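Local coordinates for FACT complex subunit SPT16 (Ashbya gossypii, PDB 6A8M), which probably serves, as part of the FACT histone chaperone, to reorganise nucleosomes during transcription, replication and DNA repair, at residues G191-M196 / A289-I293; D215-S219 / P260-G265; K267-R271 / L399-N403; N301-L307 / T432-R438. All blocks are in the same frame, centred on the assembly; numbering follows the deposited sequence. Where two conformers were deposited one is given.

Contact 1 (G191-M196 / A289-I293)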
loop_
_atom_site.group_PDB
_atom_site.type_symbol
_atom_site.label_atom_id
_atom_site.label_comp_id
_atom_site.label_asym_id
_atom_site.label_seq_id
_atom_site.Cartn_x
_atom_site.Cartn_y
_atom_site.Cartn_z
ATOM N N GLY A 191 -9.674 -9.254 6.620
ATOM C CA GLY A 191 -10.742 -8.460 6.028
ATOM C C GLY A 191 -10.871 -8.685 4.531
ATOM O O GLY A 191 -11.971 -8.884 4.016
ATOM N N SER A 192 -9.744 -8.674 3.810
ATOM C CA SER A 192 -9.805 -8.941 2.372
ATOM C C SER A 192 -10.432 -10.303 2.093
ATOM O O SER A 192 -11.235 -10.441 1.162
ATOM C CB SER A 192 -8.411 -8.858 1.759
ATOM O OG SER A 192 -7.976 -7.513 1.726
ATOM N N ASP A 193 -10.037 -11.326 2.859
ATOM C CA ASP A 193 -10.657 -12.646 2.766
ATOM C C ASP A 193 -12.177 -12.566 2.883
ATOM O O ASP A 193 -12.900 -13.201 2.109
ATOM C CB ASP A 193 -10.142 -13.564 3.880
ATOM C CG ASP A 193 -8.768 -14.154 3.616
ATOM O OD1 ASP A 193 -8.254 -14.070 2.480
ATOM O OD2 ASP A 193 -8.223 -14.724 4.587
ATOM N N LYS A 194 -12.680 -11.824 3.879
ATOM C CA LYS A 194 -14.124 -11.789 4.112
ATOM C C LYS A 194 -14.857 -11.180 2.929
ATOM O O LYS A 194 -15.940 -11.641 2.559
ATOM C CB LYS A 194 -14.454 -10.979 5.360
ATOM C CG LYS A 194 -13.965 -11.594 6.642
ATOM C CD LYS A 194 -14.575 -12.955 6.827
ATOM C CE LYS A 194 -14.590 -13.314 8.272
ATOM N NZ LYS A 194 -15.354 -14.578 8.458
ATOM N N PHE A 195 -14.306 -10.110 2.371
ATOM C CA PHE A 195 -14.941 -9.455 1.234
ATOM C C PHE A 195 -14.799 -10.268 -0.046
ATOM O O PHE A 195 -15.718 -10.259 -0.877
ATOM C CB PHE A 195 -14.396 -8.030 1.096
ATOM C CG PHE A 195 -14.978 -7.106 2.123
ATOM C CD1 PHE A 195 -16.261 -6.610 1.950
ATOM C CD2 PHE A 195 -14.301 -6.816 3.288
ATOM C CE1 PHE A 195 -16.856 -5.806 2.922
ATOM C CE2 PHE A 195 -14.882 -6.014 4.257
ATOM C CZ PHE A 195 -16.155 -5.507 4.073
ATOM N N MET A 196 -13.686 -10.992 -0.230
ATOM C CA MET A 196 -13.632 -11.907 -1.372
ATOM C C MET A 196 -14.702 -12.991 -1.249
ATOM O O MET A 196 -15.340 -13.366 -2.248
ATOM C CB MET A 196 -12.231 -12.524 -1.512
ATOM C CG MET A 196 -12.068 -13.410 -2.763
ATOM S SD MET A 196 -12.470 -12.580 -4.327
ATOM C CE MET A 196 -11.034 -11.536 -4.529
ATOM N N ALA A 289 -11.579 -11.448 -10.067
ATOM C CA ALA A 289 -12.010 -10.590 -8.976
ATOM C C ALA A 289 -10.816 -10.197 -8.126
ATOM O O ALA A 289 -9.904 -11.004 -7.917
ATOM C CB ALA A 289 -13.054 -11.297 -8.111
ATOM N N SER A 290 -10.816 -8.947 -7.660
ATOM C CA SER A 290 -9.742 -8.439 -6.809
ATOM C C SER A 290 -10.331 -7.535 -5.740
ATOM O O SER A 290 -11.135 -6.652 -6.045
ATOM C CB SER A 290 -8.704 -7.616 -7.592
ATOM O OG SER A 290 -8.067 -8.352 -8.617
ATOM N N CYS A 291 -9.875 -7.695 -4.509
ATOM C CA CYS A 291 -10.237 -6.669 -3.560
ATOM C C CYS A 291 -9.117 -6.546 -2.549
ATOM O O CYS A 291 -8.306 -7.460 -2.367
ATOM C CB CYS A 291 -11.592 -6.941 -2.902
ATOM S SG CYS A 291 -11.641 -8.360 -1.865
ATOM N N GLY A 292 -9.049 -5.376 -1.946
ATOM C CA GLY A 292 -7.965 -5.075 -1.033
ATOM C C GLY A 292 -8.448 -4.139 0.042
ATOM O O GLY A 292 -9.121 -3.157 -0.260
ATOM N N ILE A 293 -8.068 -4.415 1.283
ATOM C CA ILE A 293 -8.585 -3.738 2.464
ATOM C C ILE A 293 -7.428 -2.995 3.118
ATOM O O ILE A 293 -6.262 -3.346 2.930
ATOM C CB ILE A 293 -9.211 -4.773 3.420
ATOM C CG1 ILE A 293 -10.564 -5.238 2.861
ATOM C CG2 ILE A 293 -9.338 -4.272 4.861
ATOM C CD1 ILE A 293 -11.666 -4.212 3.039
#

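Contact 2 (D215-S219 / P260-G265)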
loop_
_atom_site.group_PDB
_atom_site.type_symbol
_atom_site.label_atom_id
_atom_site.label_comp_id
_atom_site.label_asym_id
_atom_site.label_seq_id
_atom_site.Cartn_x
_atom_site.Cartn_y
_atom_site.Cartn_z
ATOM N N ASP A 215 -20.126 -5.820 -14.801
ATOM C CA ASP A 215 -19.059 -6.073 -13.844
ATOM C C ASP A 215 -18.948 -4.941 -12.822
ATOM O O ASP A 215 -18.767 -5.186 -11.623
ATOM C CB ASP A 215 -17.730 -6.230 -14.586
ATOM C CG ASP A 215 -17.638 -7.523 -15.365
ATOM O OD1 ASP A 215 -18.478 -8.419 -15.164
ATOM O OD2 ASP A 215 -16.724 -7.610 -16.208
ATOM N N ALA A 216 -19.064 -3.693 -13.282
ATOM C CA ALA A 216 -18.862 -2.549 -12.399
ATOM C C ALA A 216 -20.013 -2.397 -11.405
ATOM O O ALA A 216 -19.793 -2.022 -10.248
ATOM C CB ALA A 216 -18.679 -1.277 -13.232
ATOM N N LYS A 217 -21.238 -2.702 -11.821
ATOM C CA LYS A 217 -22.359 -2.677 -10.880
ATOM C C LYS A 217 -22.196 -3.744 -9.802
ATOM O O LYS A 217 -22.434 -3.485 -8.612
ATOM C CB LYS A 217 -23.670 -2.884 -11.632
ATOM C CG LYS A 217 -24.903 -2.903 -10.746
ATOM C CD LYS A 217 -25.025 -1.610 -9.965
ATOM C CE LYS A 217 -26.256 -1.648 -9.073
ATOM N NZ LYS A 217 -26.254 -0.543 -8.092
ATOM N N LEU A 218 -21.777 -4.947 -10.201
ATOM C CA LEU A 218 -21.550 -6.009 -9.232
ATOM C C LEU A 218 -20.446 -5.638 -8.244
ATOM O O LEU A 218 -20.595 -5.850 -7.036
ATOM C CB LEU A 218 -21.205 -7.301 -9.971
ATOM C CG LEU A 218 -20.931 -8.537 -9.124
ATOM C CD1 LEU A 218 -22.155 -8.879 -8.287
ATOM C CD2 LEU A 218 -20.542 -9.704 -10.028
ATOM N N SER A 219 -19.323 -5.092 -8.727
ATOM C CA SER A 219 -18.258 -4.767 -7.784
ATOM C C SER A 219 -18.670 -3.606 -6.898
ATOM O O SER A 219 -18.263 -3.542 -5.735
ATOM C CB SER A 219 -16.936 -4.460 -8.501
ATOM O OG SER A 219 -16.982 -3.246 -9.238
ATOM N N PRO A 260 -13.090 -2.445 -5.424
ATOM C CA PRO A 260 -12.993 -3.833 -5.895
ATOM C C PRO A 260 -13.133 -3.929 -7.407
ATOM O O PRO A 260 -13.879 -3.180 -8.026
ATOM C CB PRO A 260 -14.166 -4.528 -5.199
ATOM C CG PRO A 260 -14.427 -3.693 -3.962
ATOM C CD PRO A 260 -14.080 -2.269 -4.346
ATOM N N ILE A 261 -12.405 -4.879 -7.992
ATOM C CA ILE A 261 -12.311 -5.029 -9.435
ATOM C C ILE A 261 -12.911 -6.376 -9.808
ATOM O O ILE A 261 -12.466 -7.415 -9.300
ATOM C CB ILE A 261 -10.858 -4.955 -9.928
ATOM C CG1 ILE A 261 -10.218 -3.604 -9.562
ATOM C CG2 ILE A 261 -10.808 -5.202 -11.442
ATOM C CD1 ILE A 261 -8.691 -3.569 -9.726
ATOM N N ILE A 262 -13.895 -6.361 -10.699
ATOM C CA ILE A 262 -14.422 -7.557 -11.343
ATOM C C ILE A 262 -14.297 -7.371 -12.854
ATOM O O ILE A 262 -14.624 -6.301 -13.382
ATOM C CB ILE A 262 -15.884 -7.826 -10.940
ATOM C CG1 ILE A 262 -15.974 -8.046 -9.421
ATOM C CG2 ILE A 262 -16.497 -9.027 -11.696
ATOM C CD1 ILE A 262 -17.415 -8.160 -8.942
ATOM N N GLN A 263 -13.773 -8.392 -13.533
ATOM C CA GLN A 263 -13.688 -8.423 -14.996
ATOM C C GLN A 263 -14.098 -9.819 -15.435
ATOM O O GLN A 263 -13.360 -10.784 -15.206
ATOM C CB GLN A 263 -12.273 -8.093 -15.491
ATOM C CG GLN A 263 -11.802 -6.708 -15.101
ATOM C CD GLN A 263 -10.371 -6.454 -15.507
ATOM O OE1 GLN A 263 -9.689 -7.344 -16.029
ATOM N NE2 GLN A 263 -9.899 -5.244 -15.261
ATOM N N SER A 264 -15.262 -9.937 -16.067
ATOM C CA SER A 264 -15.759 -11.242 -16.474
ATOM C C SER A 264 -15.529 -11.543 -17.953
ATOM O O SER A 264 -15.920 -12.623 -18.406
ATOM C CB SER A 264 -17.248 -11.358 -16.159
ATOM O OG SER A 264 -17.960 -10.405 -16.918
ATOM N N GLY A 265 -14.913 -10.633 -18.712
ATOM C CA GLY A 265 -14.682 -10.873 -20.116
ATOM C C GLY A 265 -15.779 -10.368 -21.039
ATOM O O GLY A 265 -16.862 -9.946 -20.599
HETATM O O HOH W 1 -17.579 -8.118 -18.689
HETATM O O HOH W 2 -14.628 -7.740 -18.827
HETATM O O HOH W 3 -16.059 -1.533 -7.244
#

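Contact 3 (K267-R271 / L399-N403)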
loop_
_atom_site.group_PDB
_atom_site.type_symbol
_atom_site.label_atom_id
_atom_site.label_comp_id
_atom_site.label_asym_id
_atom_site.label_seq_id
_atom_site.Cartn_x
_atom_site.Cartn_y
_atom_site.Cartn_z
ATOM N N LYS A 267 -13.109 -8.986 -22.605
ATOM C CA LYS A 267 -11.898 -8.181 -22.518
ATOM C C LYS A 267 -11.483 -8.003 -21.064
ATOM O O LYS A 267 -12.299 -7.627 -20.214
ATOM C CB LYS A 267 -12.088 -6.821 -23.179
ATOM C CG LYS A 267 -12.571 -6.931 -24.625
ATOM C CD LYS A 267 -11.547 -7.643 -25.501
ATOM C CE LYS A 267 -11.992 -7.642 -26.965
ATOM N NZ LYS A 267 -12.330 -6.246 -27.409
ATOM N N TYR A 268 -10.212 -8.265 -20.780
ATOM C CA TYR A 268 -9.677 -8.143 -19.435
ATOM C C TYR A 268 -8.476 -7.208 -19.445
ATOM O O TYR A 268 -7.815 -7.025 -20.467
ATOM C CB TYR A 268 -9.240 -9.487 -18.858
ATOM C CG TYR A 268 -10.209 -10.644 -18.978
ATOM C CD1 TYR A 268 -10.341 -11.358 -20.171
ATOM C CD2 TYR A 268 -10.942 -11.071 -17.876
ATOM C CE1 TYR A 268 -11.207 -12.448 -20.257
ATOM C CE2 TYR A 268 -11.802 -12.146 -17.955
ATOM C CZ TYR A 268 -11.933 -12.839 -19.136
ATOM O OH TYR A 268 -12.769 -13.936 -19.201
ATOM N N ASP A 269 -8.190 -6.636 -18.287
ATOM C CA ASP A 269 -7.142 -5.627 -18.162
ATOM C C ASP A 269 -6.417 -5.895 -16.849
ATOM O O ASP A 269 -7.009 -5.770 -15.776
ATOM C CB ASP A 269 -7.743 -4.219 -18.219
ATOM C CG ASP A 269 -6.688 -3.110 -18.201
ATOM O OD1 ASP A 269 -5.469 -3.401 -18.088
ATOM O OD2 ASP A 269 -7.102 -1.939 -18.309
ATOM N N LEU A 270 -5.155 -6.301 -16.933
ATOM C CA LEU A 270 -4.346 -6.624 -15.761
ATOM C C LEU A 270 -3.335 -5.538 -15.425
ATOM O O LEU A 270 -2.518 -5.723 -14.509
ATOM C CB LEU A 270 -3.618 -7.950 -15.972
ATOM C CG LEU A 270 -4.535 -9.097 -16.390
ATOM C CD1 LEU A 270 -3.813 -10.441 -16.406
ATOM C CD2 LEU A 270 -5.764 -9.107 -15.470
ATOM N N ARG A 271 -3.348 -4.426 -16.153
ATOM C CA ARG A 271 -2.459 -3.323 -15.830
ATOM C C ARG A 271 -2.794 -2.737 -14.460
ATOM O O ARG A 271 -3.921 -2.833 -13.962
ATOM C CB ARG A 271 -2.549 -2.238 -16.902
ATOM C CG ARG A 271 -2.131 -2.734 -18.260
ATOM C CD ARG A 271 -2.435 -1.674 -19.313
ATOM N NE ARG A 271 -3.864 -1.359 -19.348
ATOM C CZ ARG A 271 -4.406 -0.416 -20.111
ATOM N NH1 ARG A 271 -3.632 0.335 -20.891
ATOM N NH2 ARG A 271 -5.724 -0.219 -20.085
ATOM N N LEU A 399 -0.224 -12.226 -9.844
ATOM C CA LEU A 399 0.203 -12.626 -11.171
ATOM C C LEU A 399 -0.992 -12.870 -12.065
ATOM O O LEU A 399 -2.079 -13.217 -11.615
ATOM C CB LEU A 399 1.092 -13.853 -11.163
ATOM C CG LEU A 399 0.875 -14.947 -10.134
ATOM C CD1 LEU A 399 1.334 -16.265 -10.686
ATOM C CD2 LEU A 399 1.688 -14.624 -8.913
ATOM N N GLY A 400 -0.766 -12.678 -13.350
ATOM C CA GLY A 400 -1.864 -12.710 -14.290
ATOM C C GLY A 400 -1.375 -13.130 -15.652
ATOM O O GLY A 400 -0.193 -12.989 -15.980
ATOM N N PHE A 401 -2.305 -13.690 -16.427
ATOM C CA PHE A 401 -2.091 -14.012 -17.831
ATOM C C PHE A 401 -3.261 -13.405 -18.595
ATOM O O PHE A 401 -4.417 -13.598 -18.201
ATOM C CB PHE A 401 -2.026 -15.521 -18.056
ATOM C CG PHE A 401 -0.890 -16.193 -17.331
ATOM C CD1 PHE A 401 0.360 -16.259 -17.906
ATOM C CD2 PHE A 401 -1.075 -16.744 -16.066
ATOM C CE1 PHE A 401 1.424 -16.868 -17.237
ATOM C CE2 PHE A 401 -0.012 -17.357 -15.392
ATOM C CZ PHE A 401 1.233 -17.411 -15.977
ATOM N N ASN A 402 -2.976 -12.668 -19.662
ATOM C CA ASN A 402 -4.044 -12.015 -20.408
ATOM C C ASN A 402 -3.999 -12.468 -21.863
ATOM O O ASN A 402 -3.036 -13.096 -22.320
ATOM C CB ASN A 402 -3.942 -10.488 -20.282
ATOM C CG ASN A 402 -5.276 -9.759 -20.567
ATOM O OD1 ASN A 402 -6.295 -10.377 -20.887
ATOM N ND2 ASN A 402 -5.258 -8.438 -20.430
ATOM N N ASN A 403 -5.089 -12.186 -22.576
ATOM C CA ASN A 403 -5.135 -12.394 -24.029
ATOM C C ASN A 403 -4.962 -13.868 -24.385
ATOM O O ASN A 403 -4.248 -14.229 -25.328
ATOM C CB ASN A 403 -4.090 -11.530 -24.744
ATOM C CG ASN A 403 -4.311 -10.048 -24.511
ATOM O OD1 ASN A 403 -5.297 -9.494 -24.974
ATOM N ND2 ASN A 403 -3.386 -9.398 -23.805
HETATM O O HOH W 4 -8.251 -9.363 -22.643
HETATM O O HOH W 5 -3.197 -6.582 -19.272
#

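Contact 4 (N301-L307 / T432-R438)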
loop_
_atom_site.group_PDB
_atom_site.type_symbol
_atom_site.label_atom_id
_atom_site.label_comp_id
_atom_site.label_asym_id
_atom_site.label_seq_id
_atom_site.Cartn_x
_atom_site.Cartn_y
_atom_site.Cartn_z
ATOM N N ASN A 301 -4.178 -7.361 -0.152
ATOM C CA ASN A 301 -4.689 -7.570 -1.502
ATOM C C ASN A 301 -4.979 -9.050 -1.672
ATOM O O ASN A 301 -4.235 -9.887 -1.155
ATOM C CB ASN A 301 -3.683 -7.119 -2.579
ATOM C CG ASN A 301 -4.297 -7.111 -3.949
ATOM O OD1 ASN A 301 -5.353 -6.516 -4.127
ATOM N ND2 ASN A 301 -3.674 -7.815 -4.914
ATOM N N ILE A 302 -6.058 -9.364 -2.392
ATOM C CA ILE A 302 -6.370 -10.743 -2.771
ATOM C C ILE A 302 -7.016 -10.701 -4.147
ATOM O O ILE A 302 -7.851 -9.835 -4.416
ATOM C CB ILE A 302 -7.291 -11.449 -1.753
ATOM C CG1 ILE A 302 -7.446 -12.943 -2.116
ATOM C CG2 ILE A 302 -8.661 -10.727 -1.592
ATOM C CD1 ILE A 302 -8.179 -13.778 -1.032
ATOM N N SER A 303 -6.606 -11.614 -5.025
ATOM C CA SER A 303 -7.230 -11.752 -6.338
ATOM C C SER A 303 -7.520 -13.221 -6.565
ATOM O O SER A 303 -6.688 -14.080 -6.260
ATOM C CB SER A 303 -6.360 -11.229 -7.493
ATOM O OG SER A 303 -6.206 -9.823 -7.433
ATOM N N ARG A 304 -8.685 -13.502 -7.121
ATOM C CA ARG A 304 -9.067 -14.878 -7.416
ATOM C C ARG A 304 -9.605 -14.925 -8.834
ATOM O O ARG A 304 -10.093 -13.918 -9.375
ATOM C CB ARG A 304 -10.138 -15.402 -6.437
ATOM C CG ARG A 304 -9.636 -15.489 -5.002
ATOM C CD ARG A 304 -8.597 -16.587 -4.902
ATOM N NE ARG A 304 -8.116 -16.877 -3.548
ATOM C CZ ARG A 304 -6.956 -16.418 -3.079
ATOM N NH1 ARG A 304 -6.206 -15.601 -3.839
ATOM N NH2 ARG A 304 -6.538 -16.770 -1.863
ATOM N N THR A 305 -9.530 -16.108 -9.427
ATOM C CA THR A 305 -10.205 -16.395 -10.685
ATOM C C THR A 305 -11.323 -17.389 -10.389
ATOM O O THR A 305 -11.104 -18.387 -9.688
ATOM C CB THR A 305 -9.231 -16.988 -11.713
ATOM O OG1 THR A 305 -8.158 -16.077 -11.948
ATOM C CG2 THR A 305 -9.941 -17.254 -13.037
ATOM N N PHE A 306 -12.523 -17.102 -10.876
ATOM C CA PHE A 306 -13.635 -18.027 -10.756
ATOM C C PHE A 306 -13.903 -18.621 -12.135
ATOM O O PHE A 306 -13.793 -17.923 -13.148
ATOM C CB PHE A 306 -14.863 -17.330 -10.180
ATOM C CG PHE A 306 -14.617 -16.706 -8.837
ATOM C CD1 PHE A 306 -14.658 -17.474 -7.679
ATOM C CD2 PHE A 306 -14.304 -15.366 -8.734
ATOM C CE1 PHE A 306 -14.408 -16.901 -6.417
ATOM C CE2 PHE A 306 -14.027 -14.786 -7.498
ATOM C CZ PHE A 306 -14.088 -15.544 -6.332
ATOM N N LEU A 307 -14.174 -19.925 -12.171
ATOM C CA LEU A 307 -14.375 -20.660 -13.419
ATOM C C LEU A 307 -15.825 -21.118 -13.502
ATOM O O LEU A 307 -16.331 -21.752 -12.570
ATOM C CB LEU A 307 -13.435 -21.871 -13.509
ATOM C CG LEU A 307 -11.946 -21.610 -13.297
ATOM C CD1 LEU A 307 -11.173 -22.936 -13.319
ATOM C CD2 LEU A 307 -11.449 -20.689 -14.368
ATOM N N THR A 432 -3.625 -13.991 3.438
ATOM C CA THR A 432 -4.957 -14.114 2.841
ATOM C C THR A 432 -5.207 -15.599 2.594
ATOM O O THR A 432 -4.508 -16.227 1.785
ATOM C CB THR A 432 -5.044 -13.316 1.537
ATOM O OG1 THR A 432 -3.872 -13.571 0.750
ATOM C CG2 THR A 432 -5.117 -11.800 1.806
ATOM N N ASN A 433 -6.180 -16.171 3.311
ATOM C CA ASN A 433 -6.407 -17.608 3.320
ATOM C C ASN A 433 -7.735 -18.000 2.688
ATOM O O ASN A 433 -8.109 -19.172 2.748
ATOM C CB ASN A 433 -6.300 -18.145 4.754
ATOM C CG ASN A 433 -4.951 -17.817 5.385
ATOM O OD1 ASN A 433 -4.869 -17.204 6.463
ATOM N ND2 ASN A 433 -3.877 -18.204 4.699
ATOM N N TYR A 434 -8.426 -17.072 2.023
ATOM C CA TYR A 434 -9.606 -17.457 1.260
ATOM C C TYR A 434 -9.215 -18.496 0.213
ATOM O O TYR A 434 -8.135 -18.426 -0.381
ATOM C CB TYR A 434 -10.261 -16.234 0.604
ATOM C CG TYR A 434 -11.507 -16.615 -0.151
ATOM C CD1 TYR A 434 -12.685 -16.944 0.533
ATOM C CD2 TYR A 434 -11.502 -16.710 -1.532
ATOM C CE1 TYR A 434 -13.829 -17.328 -0.164
ATOM C CE2 TYR A 434 -12.632 -17.094 -2.224
ATOM C CZ TYR A 434 -13.788 -17.405 -1.543
ATOM O OH TYR A 434 -14.912 -17.799 -2.245
ATOM N N THR A 435 -10.083 -19.492 0.014
ATOM C CA THR A 435 -9.734 -20.617 -0.846
ATOM C C THR A 435 -9.333 -20.176 -2.256
ATOM O O THR A 435 -9.818 -19.177 -2.802
ATOM C CB THR A 435 -10.900 -21.627 -0.935
ATOM O OG1 THR A 435 -10.507 -22.725 -1.767
ATOM C CG2 THR A 435 -12.128 -20.970 -1.562
ATOM N N LYS A 436 -8.412 -20.941 -2.839
ATOM C CA LYS A 436 -8.103 -20.854 -4.256
ATOM C C LYS A 436 -8.079 -22.242 -4.876
ATOM O O LYS A 436 -7.606 -22.397 -6.001
ATOM C CB LYS A 436 -6.766 -20.152 -4.490
ATOM C CG LYS A 436 -5.624 -20.721 -3.624
ATOM C CD LYS A 436 -4.532 -19.671 -3.465
ATOM C CE LYS A 436 -3.360 -20.186 -2.645
ATOM N NZ LYS A 436 -2.494 -19.043 -2.192
ATOM N N SER A 437 -8.572 -23.250 -4.166
ATOM C CA SER A 437 -8.617 -24.590 -4.728
ATOM C C SER A 437 -9.570 -24.586 -5.905
ATOM O O SER A 437 -10.660 -24.019 -5.813
ATOM C CB SER A 437 -9.077 -25.581 -3.669
ATOM O OG SER A 437 -8.109 -25.639 -2.631
ATOM N N ARG A 438 -9.157 -25.199 -7.019
ATOM C CA ARG A 438 -9.984 -25.152 -8.225
ATOM C C ARG A 438 -11.389 -25.684 -7.960
ATOM O O ARG A 438 -12.378 -25.105 -8.424
ATOM C CB ARG A 438 -9.319 -25.942 -9.360
ATOM C CG ARG A 438 -10.142 -25.894 -10.655
ATOM C CD ARG A 438 -9.320 -26.179 -11.918
ATOM N NE ARG A 438 -8.612 -27.466 -11.877
ATOM C CZ ARG A 438 -9.176 -28.639 -12.164
ATOM N NH1 ARG A 438 -10.462 -28.711 -12.490
ATOM N NH2 ARG A 438 -8.451 -29.752 -12.123
#

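Contact 1 (G191-M196 / A289-I293)
Ile293 of strand 285-295 presses against the start of 191-196 on helix 179-208. Its CG1 comes within 3.8 Å of Gly191 C, where the helix has no side chain. CG1 stands beside the backbone N of Ile293 (chi1 -75°), and a further bend brings CD1 to 3.7 Å from Phe195 CD2. The two side chains cross at about a right angle. Trp256 meets the same ring edge-to-face. Ser192 OG accepts a weak, bent bond from Ile293 N at 3.1 Å; its stronger partner is Ser300 OG. Cys291 SG, in one of two conformers, lies 3.7 Å from both Ser192 O and Met196 N. Met196 leaves with CG anti to the backbone N (chi1 -175°) and bends twice. This brings CE to 3.6 Å from Ala289 O and SD to 4.0 Å from Ala289 CB.

Packing is tightest where Ile293 lies against Gly191; all the touching residues are buried. Asp193, pointing away, is buried too, bonded to Asn433 N and Tyr434 N. Lys194, on the looser flank, is partly exposed and forms a salt bridge with Glu238. An alanine in place of Ile293 removes CG1 and CD1, which is likely to open a gap beside Gly191 and free the Phe195 ring to turn. The helix thus packs on the sheet, consistent with the M24 pita-bread fold, through mostly apolar chemistry, so shape rather than hydrogen bonding appears to set its seating.

Contact 2 (D215-S219 / P260-G265)
Ile262 runs its CD1 against the helix 215-224, where it overlaps Leu218 and the backbone of Ser219. CD1 is 3.5 Å from Leu218 CG and 3.6 Å from Ser219 N. The Leu218 and Ile262 side chains cross at about a right angle. Leu199 of helix 179-208 also touches Ile262.

Polar groups hold the two ends. At the start of the helix, Asp215 turns CG beside its own backbone N (chi1 -71°) and points the carboxylate at Ser264. Ser264 OG donates to the syn lone pair of Asp215 OD1 at 2.7 Å. Ser264 N donates to Asp215 OD2 at 2.8 Å in a nearly straight bond, but from well above the carboxylate plane. Water 1 lies between Asp215 OD2 and Gly265 O, near both. Ser264 OG has a second partner in Asp282 N. At the other end, water 3 joins Ser219 OG to Pro260 O, and Ser219 OG also bonds to Ser276 OG.

An alanine in place of Asp215 would probably leave Ser264 N and OG without their carboxylate partner and free the turn after strand 261-263 to shift. The helix therefore sits against strand 261-263 of the mixed sheet mainly through Ile262 and Asp215, consistent with the M24 pita-bread fold. The acid is buried near the N-terminal end of its helix, and the helix dipole and two donors from one serine are likely to favour its negative charge.

Contact 3 (K267-R271 / L399-N403)
The loop after strand 261-263 meets strand 394-405, in the antiparallel sheet of the peptidase-like domain, where Tyr268 lies next to Asn402. Asn402 ND2 donates to Tyr268 O at 2.9 Å. The bond is nearly straight and lies in the plane of the amide, yet it reaches the carbonyl from above its plane. CG of Asn402 is anti to the backbone N (chi1 -158°), which extends the amide toward the loop. Two waters add to the grip. Water 4 links Asn402 OD1 to Tyr268 N, and water 5 accepts from both Asn402 ND2 and Leu270 N. OD1 also takes the N-H of Asn403, so the amide is held from several sides.

Beside it, Leu270 fills the apolar half. Its CD1 lies 3.7 Å from Gly400 CA and 3.9 Å from Asn402 CB. A side chain on Gly400 would run into this methyl. Leu288 of strand 285-295 also touches Leu270. The Tyr268 hydroxyl reaches past the contact to Cys286 O.

The loop itself is braced by Asp269. Its OD1 accepts from Arg271 N, forming an Asx turn. Arg271 meets the same carboxylate in a side-on salt bridge, NE to OD1 at 2.9 Å and NH2 to OD2 at 2.8 Å. The arrangement thus joins an Asx-turn loop to a strand of another sheet, within the pita-bread fold of the M24 family.

Contact 4 (N301-L307 / T432-R438)
Arg304 of strand 298-308, in the pita-bread fold, reaches Tyr434 and Thr435 in the loop after strand 427-430. Its side chain bends at chi2 (-69°) and lays the guanidinium between two apolar groups. Ile302 CD1 sits over the centre of one face. Lys436 CB lies on the opposite face, toward the rim. The edge of the group does the hydrogen bonding. NH2 donates to Tyr434 O at 2.7 Å, almost straight and in the guanidinium plane. NE donates to Thr435 O at 3.0 Å from above that carbonyl's plane, and NH1 turns back to Ser303 O. These bonds fix the orientation of the group. The Tyr434 ring is tilted about 30° from the guanidinium plane, and NE approaches the ring edge 3.9 Å from CD2.

The Ile302 and Tyr434 side chains cross at about a right angle, CD1 to CB 3.6 Å. Asp419 takes salt bridges from both Arg304 and Lys436, which probably eases their like charges; Lys436 also pairs with Gln325. Thr435 OG1 accepts from Ser437 N in an ST turn, and Thr435 also pairs with Gln440. At the far end Leu307 CD1 touches Arg438 CD at 4.0 Å.

How the contacts relate
After the N-terminal lobe, the chain reaches 191-196 on helix 179-208, then helix 215-224. Contact 2 closes the first loop when strand 261-263 returns to that helix. Contact 1 closes at 289-293, so contact 2 is nested inside it. Contact 3 opens at 267-271, after contact 2 has closed but before contact 1 does, and ends at 399-403; it therefore crosses contact 1. Contact 4 runs from 301-307 to 432-438. It follows contacts 1 and 2 in series and crosses contact 3. Contacts 1, 2 and 4 reach the same sheet. Contact 3 ties a loop to the antiparallel sheet. Gln263 and Asp269 join contacts 2 and 3, and Ser290 and Ser303 join contacts 1 and 4.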